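Long-range contacts in cell division control protein 45 cdc45 putative (Entamoeba histolytica, PDB 6CC2), which is probably a component of the Cdc45-MCM-GINS helicase that unwinds DNA during eukaryotic replication: residues A[1-5]-A[117-123]; A[86-91]-A[104-108]; A[108-114]-A[174-180]. All coordinates share one frame; numbering follows the deposited sequence.

How the contacts relate
The three contacts form one patch of the N-terminal part of the chain, showing how a parallel sheet gains its edge strand and carries loops at its strand ends. Contact 1 adds strand 2-3 to the edge of the sheet beside strand 122-125, and contact 2, about 10 Å away between centres, lies next door on strand 102-106. Along the chain, both segments of contact 2 fall between those of contact 1. Contact 3 follows contact 2, shares Ser-108 with it at a centre distance of about 8 Å, and its segments alternate along the chain with those of contact 1, about 14 Å away. The sheet is thereby tied to segment 174-180, beyond the unmodelled residues 131-170.

Contact 1: A[1-5]-A[117-123]; sequences MIING and VTNTNIG
Met-1, a selenomethionine here, brings its terminal amino group into the bend that joins helix 114-118 to strand 122-125. Its N donates to Ile-122 O at 2.6 Å, almost head-on to the carbonyl, and to Asn-119 O at 2.7 Å, the latter from well above the carbonyl plane. A chain terminus is thus gripped by carbonyls of a type I turn, Asn-119 to Ile-122, that follows directly on the helix. Carbonyl oxygens gathered at the C-terminal end of a helix would be expected to favour a positive amino group there. Val-117 O adds a CA-H...O contact, 3.1 Å from Met-1 CA. The turn is braced from within: Asn-119 OD1 accepts from Asn-121 N in an Asx turn.

The enclosed part of the contact is the sheet side, where Ile-3, Ile-122 and Gly-123 are buried. Ile-3 points CG1 away from its own carbonyl carbon (chi1 -53°) and lays that branch against the backbone of Gly-123, 3.8 Å from its CA. The other side is open to solvent, with Met-1 and Thr-120 both exposed. The Met-1 side chain turns back over the turn because CG stands between the backbone N and the carbonyl carbon (chi1 60°), and beyond CG it runs extended alongside Thr-120, with CE 3.3 Å from Thr-120 O. At the helix the fit is loose: Ile-2 CG1 merely approaches Val-117 CG1, at 4.4 Å.

In the fold this is the edge of a parallel sheet: strand 2-3 pairs with strand 122-125 through backbone bonds of Met-1 and Ile-3 to Leu-124. Ile-2 and Val-117 both rest on Phe-112 and Leu-124, while Ile-122 packs on Val-91 of helix 91-95.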
loop_
_atom_site.group_PDB
_atom_site.type_symbol
_atom_site.label_atom_id
_atom_site.label_comp_id
_atom_site.label_asym_id
_atom_site.label_seq_id
_atom_site.Cartn_x
_atom_site.Cartn_y
_atom_site.Cartn_z
HETATM N N MSE A 1 -13.051 23.099 5.270
HETATM C CA MSE A 1 -13.439 23.593 3.950
HETATM C C MSE A 1 -12.677 22.866 2.853
HETATM O O MSE A 1 -11.628 22.276 3.105
HETATM C CB MSE A 1 -13.191 25.096 3.842
HETATM C CG MSE A 1 -11.748 25.516 4.033
HETATM SE SE MSE A 1 -11.520 27.445 3.816
HETATM C CE MSE A 1 -9.632 27.576 4.296
ATOM N N ILE A 2 -13.223 22.884 1.647
ATOM C CA ILE A 2 -12.566 22.283 0.483
ATOM C C ILE A 2 -11.690 23.339 -0.183
ATOM O O ILE A 2 -12.159 24.445 -0.493
ATOM C CB ILE A 2 -13.599 21.732 -0.510
ATOM C CG1 ILE A 2 -14.430 20.617 0.133
ATOM C CG2 ILE A 2 -12.908 21.231 -1.774
ATOM C CD1 ILE A 2 -13.648 19.406 0.516
ATOM N N ILE A 3 -10.416 23.006 -0.386
ATOM C CA ILE A 3 -9.465 23.859 -1.103
ATOM C C ILE A 3 -9.224 23.219 -2.464
ATOM O O ILE A 3 -8.874 22.038 -2.541
ATOM C CB ILE A 3 -8.137 24.003 -0.336
ATOM C CG1 ILE A 3 -8.377 24.469 1.100
ATOM C CG2 ILE A 3 -7.203 24.967 -1.050
ATOM C CD1 ILE A 3 -9.215 25.723 1.224
ATOM N N ASN A 4 -9.412 23.986 -3.521
ATOM C CA ASN A 4 -9.216 23.509 -4.880
ATOM C C ASN A 4 -8.140 24.359 -5.559
ATOM O O ASN A 4 -7.507 25.208 -4.935
ATOM C CB ASN A 4 -10.544 23.534 -5.649
ATOM C CG ASN A 4 -10.976 24.934 -6.024
ATOM O OD1 ASN A 4 -11.477 25.690 -5.191
ATOM N ND2 ASN A 4 -10.795 25.286 -7.288
ATOM N N GLY A 5 -7.946 24.126 -6.857
ATOM C CA GLY A 5 -6.844 24.752 -7.566
ATOM C C GLY A 5 -6.889 26.263 -7.571
ATOM O O GLY A 5 -5.846 26.917 -7.636
ATOM N N VAL A 117 -15.525 19.438 6.495
ATOM C CA VAL A 117 -15.898 20.221 5.327
ATOM C C VAL A 117 -16.394 21.599 5.738
ATOM O O VAL A 117 -16.097 22.599 5.076
ATOM C CB VAL A 117 -16.960 19.475 4.495
ATOM C CG1 VAL A 117 -17.439 20.336 3.345
ATOM C CG2 VAL A 117 -16.410 18.161 3.973
ATOM N N THR A 118 -17.181 21.678 6.812
ATOM C CA THR A 118 -17.771 22.953 7.198
ATOM C C THR A 118 -16.839 23.819 8.042
ATOM O O THR A 118 -17.137 24.999 8.239
ATOM C CB THR A 118 -19.082 22.725 7.961
ATOM O OG1 THR A 118 -18.829 21.952 9.134
ATOM C CG2 THR A 118 -20.086 21.997 7.084
ATOM N N ASN A 119 -15.728 23.277 8.521
ATOM C CA ASN A 119 -14.795 24.025 9.352
ATOM C C ASN A 119 -13.912 24.896 8.466
ATOM O O ASN A 119 -13.136 24.379 7.651
ATOM C CB ASN A 119 -13.952 23.061 10.177
ATOM C CG ASN A 119 -13.129 23.763 11.245
ATOM O OD1 ASN A 119 -12.543 24.822 11.004
ATOM N ND2 ASN A 119 -13.103 23.184 12.438
ATOM N N THR A 120 -14.005 26.213 8.643
ATOM C CA THR A 120 -13.202 27.116 7.828
ATOM C C THR A 120 -11.715 27.047 8.147
ATOM O O THR A 120 -10.915 27.608 7.384
ATOM C CB THR A 120 -13.693 28.565 8.000
ATOM O OG1 THR A 120 -13.809 28.869 9.395
ATOM C CG2 THR A 120 -15.039 28.755 7.336
ATOM N N ASN A 121 -11.327 26.385 9.232
ATOM C CA ASN A 121 -9.935 26.307 9.660
ATOM C C ASN A 121 -9.275 24.985 9.291
ATOM O O ASN A 121 -8.142 24.735 9.696
ATOM C CB ASN A 121 -9.847 26.519 11.173
ATOM C CG ASN A 121 -8.564 27.206 11.587
ATOM O OD1 ASN A 121 -7.508 26.576 11.690
ATOM N ND2 ASN A 121 -8.647 28.510 11.833
ATOM N N ILE A 122 -9.959 24.135 8.539
ATOM C CA ILE A 122 -9.420 22.866 8.078
ATOM C C ILE A 122 -9.433 22.906 6.555
ATOM O O ILE A 122 -10.495 23.064 5.943
ATOM C CB ILE A 122 -10.222 21.673 8.617
ATOM C CG1 ILE A 122 -10.138 21.636 10.141
ATOM C CG2 ILE A 122 -9.687 20.349 8.026
ATOM C CD1 ILE A 122 -11.060 20.636 10.797
ATOM N N GLY A 123 -8.252 22.804 5.954
ATOM C CA GLY A 123 -8.133 22.885 4.512
ATOM C C GLY A 123 -8.027 21.519 3.854
ATOM O O GLY A 123 -6.943 20.924 3.831
#

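Contact 2: A[86-91]-A[104-108]; sequences AGSIDV and YIIDS
Gly-87 and Asp-107 meet at the end of the parallel sheet where strand 102-106 runs out into Asp-107, Ser-108 and His-109, a sequence that probably corresponds to the DHH motif of the RecJ-like phosphoesterases to which Cdc45 is related. In those enzymes the motif aspartate binds metal; here one oxygen of Asp-107 holds a backbone amide and water.

Asp-107 extends CG trans to its own backbone N (chi1 -172°), which sends the carboxylate across to the loop between strand 77-83 and helix 91-95. OD2 accepts from Gly-87 N at 2.9 Å through its anti lone pair, with a bent N-H...O angle of 142°. The other oxygen, OD1, is bonded to His-109 ND1, so the carboxylate is held through both ends and its rotation is restricted. Two waters join OD2 to Ser-88: one is bound by Ser-88 N and donates to OD2 at 2.7 Å, while the other donates to Ser-88 OG and only weakly to OD2. Ser-88 OG is also hydrogen-bonded to Pro-111 O, which anchors this side of the loop to the residues after the motif.

The loop itself is a type I turn from Ala-86 to Ile-89, closed by a weak bond from Ile-89 N to Ala-86 O. Beneath the polar end lies a buried apolar layer built on Ile-105. Its CG2, opposite the backbone N, lies over the Gly-87 backbone, 3.7 Å from Gly-87 N. The CG1 branch is extended at chi2 (175°) and carries CD1 past Ala-86 CB, 4.0 Å away. Val-91 runs the other way alongside, and its CG2 reaches within 3.9 Å of Ile-105 CD1.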
loop_
_atom_site.group_PDB
_atom_site.type_symbol
_atom_site.label_atom_id
_atom_site.label_comp_id
_atom_site.label_asym_id
_atom_site.label_seq_id
_atom_site.Cartn_x
_atom_site.Cartn_y
_atom_site.Cartn_z
ATOM N N ALA A 86 -6.764 11.562 8.189
ATOM C CA ALA A 86 -7.436 12.652 8.877
ATOM C C ALA A 86 -8.629 13.229 8.133
ATOM O O ALA A 86 -9.505 13.836 8.755
ATOM C CB ALA A 86 -6.465 13.799 9.174
ATOM N N GLY A 87 -8.699 13.055 6.813
ATOM C CA GLY A 87 -9.786 13.673 6.063
ATOM C C GLY A 87 -11.165 13.156 6.437
ATOM O O GLY A 87 -12.147 13.889 6.345
ATOM N N SER A 88 -11.268 11.887 6.832
ATOM C CA SER A 88 -12.563 11.272 7.085
ATOM C C SER A 88 -12.884 11.123 8.571
ATOM O O SER A 88 -13.902 10.511 8.914
ATOM C CB SER A 88 -12.646 9.918 6.382
ATOM O OG SER A 88 -12.595 10.133 4.968
ATOM N N ILE A 89 -12.087 11.708 9.459
ATOM C CA ILE A 89 -12.413 11.724 10.875
ATOM C C ILE A 89 -12.710 13.159 11.305
ATOM O O ILE A 89 -12.391 14.118 10.607
ATOM C CB ILE A 89 -11.305 11.113 11.730
ATOM C CG1 ILE A 89 -10.038 11.955 11.644
ATOM C CG2 ILE A 89 -11.026 9.685 11.295
ATOM C CD1 ILE A 89 -9.014 11.613 12.722
ATOM N N ASP A 90 -13.306 13.295 12.485
ATOM C CA ASP A 90 -13.647 14.603 13.050
ATOM C C ASP A 90 -12.373 15.193 13.647
ATOM O O ASP A 90 -12.064 14.994 14.819
ATOM C CB ASP A 90 -14.758 14.455 14.080
ATOM C CG ASP A 90 -15.296 15.793 14.561
ATOM O OD1 ASP A 90 -14.658 16.828 14.286
ATOM O OD2 ASP A 90 -16.365 15.799 15.214
ATOM N N VAL A 91 -11.629 15.934 12.814
ATOM C CA VAL A 91 -10.312 16.431 13.195
ATOM C C VAL A 91 -10.401 17.383 14.379
ATOM O O VAL A 91 -9.571 17.330 15.297
ATOM C CB VAL A 91 -9.639 17.119 11.992
ATOM C CG1 VAL A 91 -8.426 17.926 12.449
ATOM C CG2 VAL A 91 -9.238 16.108 10.963
ATOM N N TYR A 104 -3.778 21.638 6.849
ATOM C CA TYR A 104 -4.134 21.175 5.518
ATOM C C TYR A 104 -4.164 19.661 5.506
ATOM O O TYR A 104 -3.362 18.993 6.175
ATOM C CB TYR A 104 -3.158 21.702 4.455
ATOM C CG TYR A 104 -3.201 23.206 4.340
ATOM C CD1 TYR A 104 -4.309 23.835 3.787
ATOM C CD2 TYR A 104 -2.156 23.993 4.789
ATOM C CE1 TYR A 104 -4.377 25.225 3.692
ATOM C CE2 TYR A 104 -2.212 25.373 4.693
ATOM C CZ TYR A 104 -3.318 25.982 4.147
ATOM O OH TYR A 104 -3.390 27.354 4.056
ATOM N N ILE A 105 -5.084 19.114 4.724
ATOM C CA ILE A 105 -5.262 17.676 4.619
ATOM C C ILE A 105 -5.257 17.281 3.146
ATOM O O ILE A 105 -6.023 17.826 2.345
ATOM C CB ILE A 105 -6.566 17.221 5.303
ATOM C CG1 ILE A 105 -6.507 17.546 6.796
ATOM C CG2 ILE A 105 -6.787 15.725 5.067
ATOM C CD1 ILE A 105 -7.806 17.243 7.534
ATOM N N ILE A 106 -4.390 16.329 2.795
ATOM C CA ILE A 106 -4.361 15.728 1.469
ATOM C C ILE A 106 -4.584 14.230 1.698
ATOM O O ILE A 106 -3.664 13.513 2.086
ATOM C CB ILE A 106 -3.053 15.979 0.732
ATOM C CG1 ILE A 106 -2.754 17.462 0.620
ATOM C CG2 ILE A 106 -3.115 15.374 -0.693
ATOM C CD1 ILE A 106 -1.386 17.775 0.001
ATOM N N ASP A 107 -5.803 13.765 1.463
ATOM C CA ASP A 107 -6.199 12.403 1.859
ATOM C C ASP A 107 -7.050 11.817 0.742
ATOM O O ASP A 107 -7.938 12.488 0.206
ATOM C CB ASP A 107 -6.977 12.455 3.182
ATOM C CG ASP A 107 -7.269 11.099 3.759
ATOM O OD1 ASP A 107 -6.974 10.079 3.090
ATOM O OD2 ASP A 107 -7.809 11.031 4.894
ATOM N N SER A 108 -6.782 10.565 0.392
ATOM C CA SER A 108 -7.531 9.908 -0.672
ATOM C C SER A 108 -8.832 9.259 -0.199
ATOM O O SER A 108 -9.646 8.872 -1.045
ATOM C CB SER A 108 -6.661 8.833 -1.347
ATOM O OG SER A 108 -6.368 7.772 -0.442
HETATM O O HOH W 1 -10.591 11.948 3.655
HETATM O O HOH W 2 -9.376 9.797 6.785
#

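Contact 3: A[108-114]-A[174-180]; sequences SHRPFNK and DGEFYSE. With EDO (1,2-ethanediol), chain E.
A short antiparallel ribbon joins strands 109-110 and 177-178, pairing His-109 with Tyr-178 and Arg-110 with Phe-177. The first is a non-hydrogen-bonded pair; at the second, Arg-110 N donates to Phe-177 O at 2.9 Å. Next to the pairs, Ser-179 N reaches Ser-108 O at 2.8 Å.

On one face, the His-109 and Tyr-178 side chains run side by side in the same direction, their rings oblique with planes at 49°. A water bridges His-109 NE2 and Tyr-178 OH, while His-109 ND1 is bonded to Asp-107 OD1. At the end of the pairing the ribbon is interrupted by a classic beta bulge: Glu-176 and Phe-177 both face Arg-110, whose carbonyl oxygen accepts from Glu-176 N at 2.6 Å and Phe-177 N at 3.0 Å. After Arg-110 a cis peptide leads into Pro-111, whose CD abuts Asp-174 O at 3.2 Å.

On the opposite face, Phe-177 has CG between its backbone N and carbonyl carbon (chi1 56°), placing the ring under Arg-110 CB in a CH-pi contact, 3.8 Å from CB to the ring centroid. The Arg-110 chain bends at chi2, and its guanidinium lies between Ser-179 CB over one face and Phe-112 CZ over the other. NH2 donates to His-109 O in the guanidinium plane and also to Asp-107 O, and a water links NH1 to Glu-180 O. At the far end, the Asn-113 amide, its OD1 bonded to Asn-116 N, lies nearly parallel to the Asp-174 carboxylate (planes 5° apart), with Asn-113 ND2 3.3 Å from Asp-174 OD2.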
loop_
_atom_site.group_PDB
_atom_site.type_symbol
_atom_site.label_atom_id
_atom_site.label_comp_id
_atom_site.label_asym_id
_atom_site.label_seq_id
_atom_site.Cartn_x
_atom_site.Cartn_y
_atom_site.Cartn_z
ATOM N N SER A 108 -6.782 10.565 0.392
ATOM C CA SER A 108 -7.531 9.908 -0.672
ATOM C C SER A 108 -8.832 9.259 -0.199
ATOM O O SER A 108 -9.646 8.872 -1.045
ATOM C CB SER A 108 -6.661 8.833 -1.347
ATOM O OG SER A 108 -6.368 7.772 -0.442
ATOM N N HIS A 109 -9.041 9.134 1.114
ATOM C CA HIS A 109 -10.293 8.574 1.620
ATOM C C HIS A 109 -11.475 9.475 1.287
ATOM O O HIS A 109 -11.361 10.700 1.312
ATOM C CB HIS A 109 -10.225 8.410 3.142
ATOM C CG HIS A 109 -9.244 7.379 3.599
ATOM N ND1 HIS A 109 -7.908 7.657 3.805
ATOM C CD2 HIS A 109 -9.409 6.065 3.898
ATOM C CE1 HIS A 109 -7.290 6.558 4.206
ATOM N NE2 HIS A 109 -8.180 5.580 4.275
ATOM N N ARG A 110 -12.618 8.859 0.985
ATOM C CA ARG A 110 -13.869 9.588 0.780
ATOM C C ARG A 110 -15.007 8.800 1.412
ATOM O O ARG A 110 -14.917 7.573 1.537
ATOM C CB ARG A 110 -14.185 9.797 -0.712
ATOM C CG ARG A 110 -13.170 10.639 -1.468
ATOM C CD ARG A 110 -13.295 12.117 -1.117
ATOM N NE ARG A 110 -12.495 12.922 -2.050
ATOM C CZ ARG A 110 -11.171 13.028 -1.992
ATOM N NH1 ARG A 110 -10.527 13.740 -2.900
ATOM N NH2 ARG A 110 -10.491 12.404 -1.037
ATOM N N PRO A 111 -16.101 9.471 1.807
ATOM C CA PRO A 111 -16.295 10.930 1.822
ATOM C C PRO A 111 -15.478 11.630 2.904
ATOM O O PRO A 111 -15.060 11.013 3.873
ATOM C CB PRO A 111 -17.783 11.089 2.099
ATOM C CG PRO A 111 -18.150 9.862 2.865
ATOM C CD PRO A 111 -17.320 8.768 2.239
ATOM N N PHE A 112 -15.250 12.927 2.732
ATOM C CA PHE A 112 -14.694 13.730 3.811
ATOM C C PHE A 112 -15.674 13.805 4.981
ATOM O O PHE A 112 -16.899 13.773 4.802
ATOM C CB PHE A 112 -14.390 15.132 3.313
ATOM C CG PHE A 112 -13.283 15.208 2.304
ATOM C CD1 PHE A 112 -12.062 14.588 2.534
ATOM C CD2 PHE A 112 -13.452 15.935 1.140
ATOM C CE1 PHE A 112 -11.036 14.680 1.605
ATOM C CE2 PHE A 112 -12.429 16.031 0.211
ATOM C CZ PHE A 112 -11.232 15.406 0.439
ATOM N N ASN A 113 -15.131 13.905 6.188
ATOM C CA ASN A 113 -15.968 14.163 7.357
ATOM C C ASN A 113 -16.693 15.499 7.207
ATOM O O ASN A 113 -16.087 16.511 6.861
ATOM C CB ASN A 113 -15.114 14.157 8.626
ATOM C CG ASN A 113 -15.906 14.554 9.865
ATOM O OD1 ASN A 113 -16.059 15.730 10.163
ATOM N ND2 ASN A 113 -16.411 13.564 10.590
ATOM N N LYS A 114 -17.998 15.498 7.486
ATOM C CA LYS A 114 -18.812 16.684 7.229
ATOM C C LYS A 114 -18.362 17.868 8.071
ATOM O O LYS A 114 -18.419 19.021 7.616
ATOM C CB LYS A 114 -20.284 16.371 7.459
ATOM C CG LYS A 114 -20.916 15.573 6.319
ATOM C CD LYS A 114 -22.294 15.030 6.691
ATOM C CE LYS A 114 -23.290 16.144 6.971
ATOM N NZ LYS A 114 -24.618 15.603 7.378
ATOM N N ASP A 174 -15.620 8.314 8.438
ATOM C CA ASP A 174 -16.675 8.284 7.442
ATOM C C ASP A 174 -16.230 7.635 6.141
ATOM O O ASP A 174 -17.018 7.584 5.193
ATOM C CB ASP A 174 -17.170 9.707 7.156
ATOM C CG ASP A 174 -17.917 10.308 8.334
ATOM O OD1 ASP A 174 -18.548 9.545 9.097
ATOM O OD2 ASP A 174 -17.875 11.545 8.496
ATOM N N GLY A 175 -15.000 7.132 6.080
ATOM C CA GLY A 175 -14.468 6.654 4.815
ATOM C C GLY A 175 -15.247 5.461 4.284
ATOM O O GLY A 175 -15.604 4.541 5.025
ATOM N N GLU A 176 -15.525 5.496 2.974
ATOM C CA GLU A 176 -16.212 4.410 2.290
ATOM C C GLU A 176 -15.521 3.965 1.013
ATOM O O GLU A 176 -15.830 2.888 0.517
ATOM C CB GLU A 176 -17.668 4.795 1.943
ATOM C CG GLU A 176 -18.543 5.084 3.151
ATOM C CD GLU A 176 -19.956 5.503 2.766
ATOM O OE1 GLU A 176 -20.366 5.251 1.611
ATOM O OE2 GLU A 176 -20.653 6.091 3.621
ATOM N N PHE A 177 -14.612 4.750 0.458
ATOM C CA PHE A 177 -13.900 4.360 -0.751
ATOM C C PHE A 177 -12.697 5.283 -0.892
ATOM O O PHE A 177 -12.475 6.166 -0.062
ATOM C CB PHE A 177 -14.807 4.419 -1.988
ATOM C CG PHE A 177 -15.439 5.754 -2.219
ATOM C CD1 PHE A 177 -16.616 6.083 -1.596
ATOM C CD2 PHE A 177 -14.825 6.691 -3.042
ATOM C CE1 PHE A 177 -17.197 7.311 -1.798
ATOM C CE2 PHE A 177 -15.431 7.920 -3.247
ATOM C CZ PHE A 177 -16.590 8.220 -2.620
ATOM N N TYR A 178 -11.896 5.040 -1.933
ATOM C CA TYR A 178 -10.679 5.783 -2.195
ATOM C C TYR A 178 -10.801 6.524 -3.517
ATOM O O TYR A 178 -11.281 5.966 -4.519
ATOM C CB TYR A 178 -9.432 4.885 -2.232
ATOM C CG TYR A 178 -9.214 4.125 -0.950
ATOM C CD1 TYR A 178 -9.877 2.913 -0.715
ATOM C CD2 TYR A 178 -8.383 4.600 0.024
ATOM C CE1 TYR A 178 -9.699 2.232 0.451
ATOM C CE2 TYR A 178 -8.184 3.905 1.201
ATOM C CZ TYR A 178 -8.859 2.719 1.407
ATOM O OH TYR A 178 -8.668 2.019 2.584
ATOM N N SER A 179 -10.380 7.788 -3.503
ATOM C CA SER A 179 -10.388 8.637 -4.686
ATOM C C SER A 179 -8.958 8.950 -5.108
ATOM O O SER A 179 -8.048 8.122 -4.942
ATOM C CB SER A 179 -11.198 9.898 -4.401
ATOM O OG SER A 179 -11.432 10.635 -5.607
ATOM N N GLU A 180 -8.738 10.161 -5.615
ATOM C CA GLU A 180 -7.469 10.507 -6.246
ATOM C C GLU A 180 -6.256 10.287 -5.347
ATOM O O GLU A 180 -6.251 10.618 -4.156
ATOM C CB GLU A 180 -7.520 11.973 -6.687
ATOM C CG GLU A 180 -6.425 12.392 -7.623
ATOM C CD GLU A 180 -6.733 13.720 -8.275
ATOM O OE1 GLU A 180 -7.128 14.651 -7.543
ATOM O OE2 GLU A 180 -6.607 13.818 -9.516
HETATM C C1 EDO E . -13.047 5.992 -8.332
HETATM O O1 EDO E . -13.673 6.317 -7.083
HETATM C C2 EDO E . -11.554 6.302 -8.262
HETATM O O2 EDO E . -10.938 5.539 -7.220
HETATM O O HOH W 3 -6.953 3.050 4.256
HETATM O O HOH W 4 -7.650 12.695 -2.985
HETATM O O HOH W 5 -19.500 12.515 5.796
HETATM O O HOH W 6 -19.624 13.211 8.175
#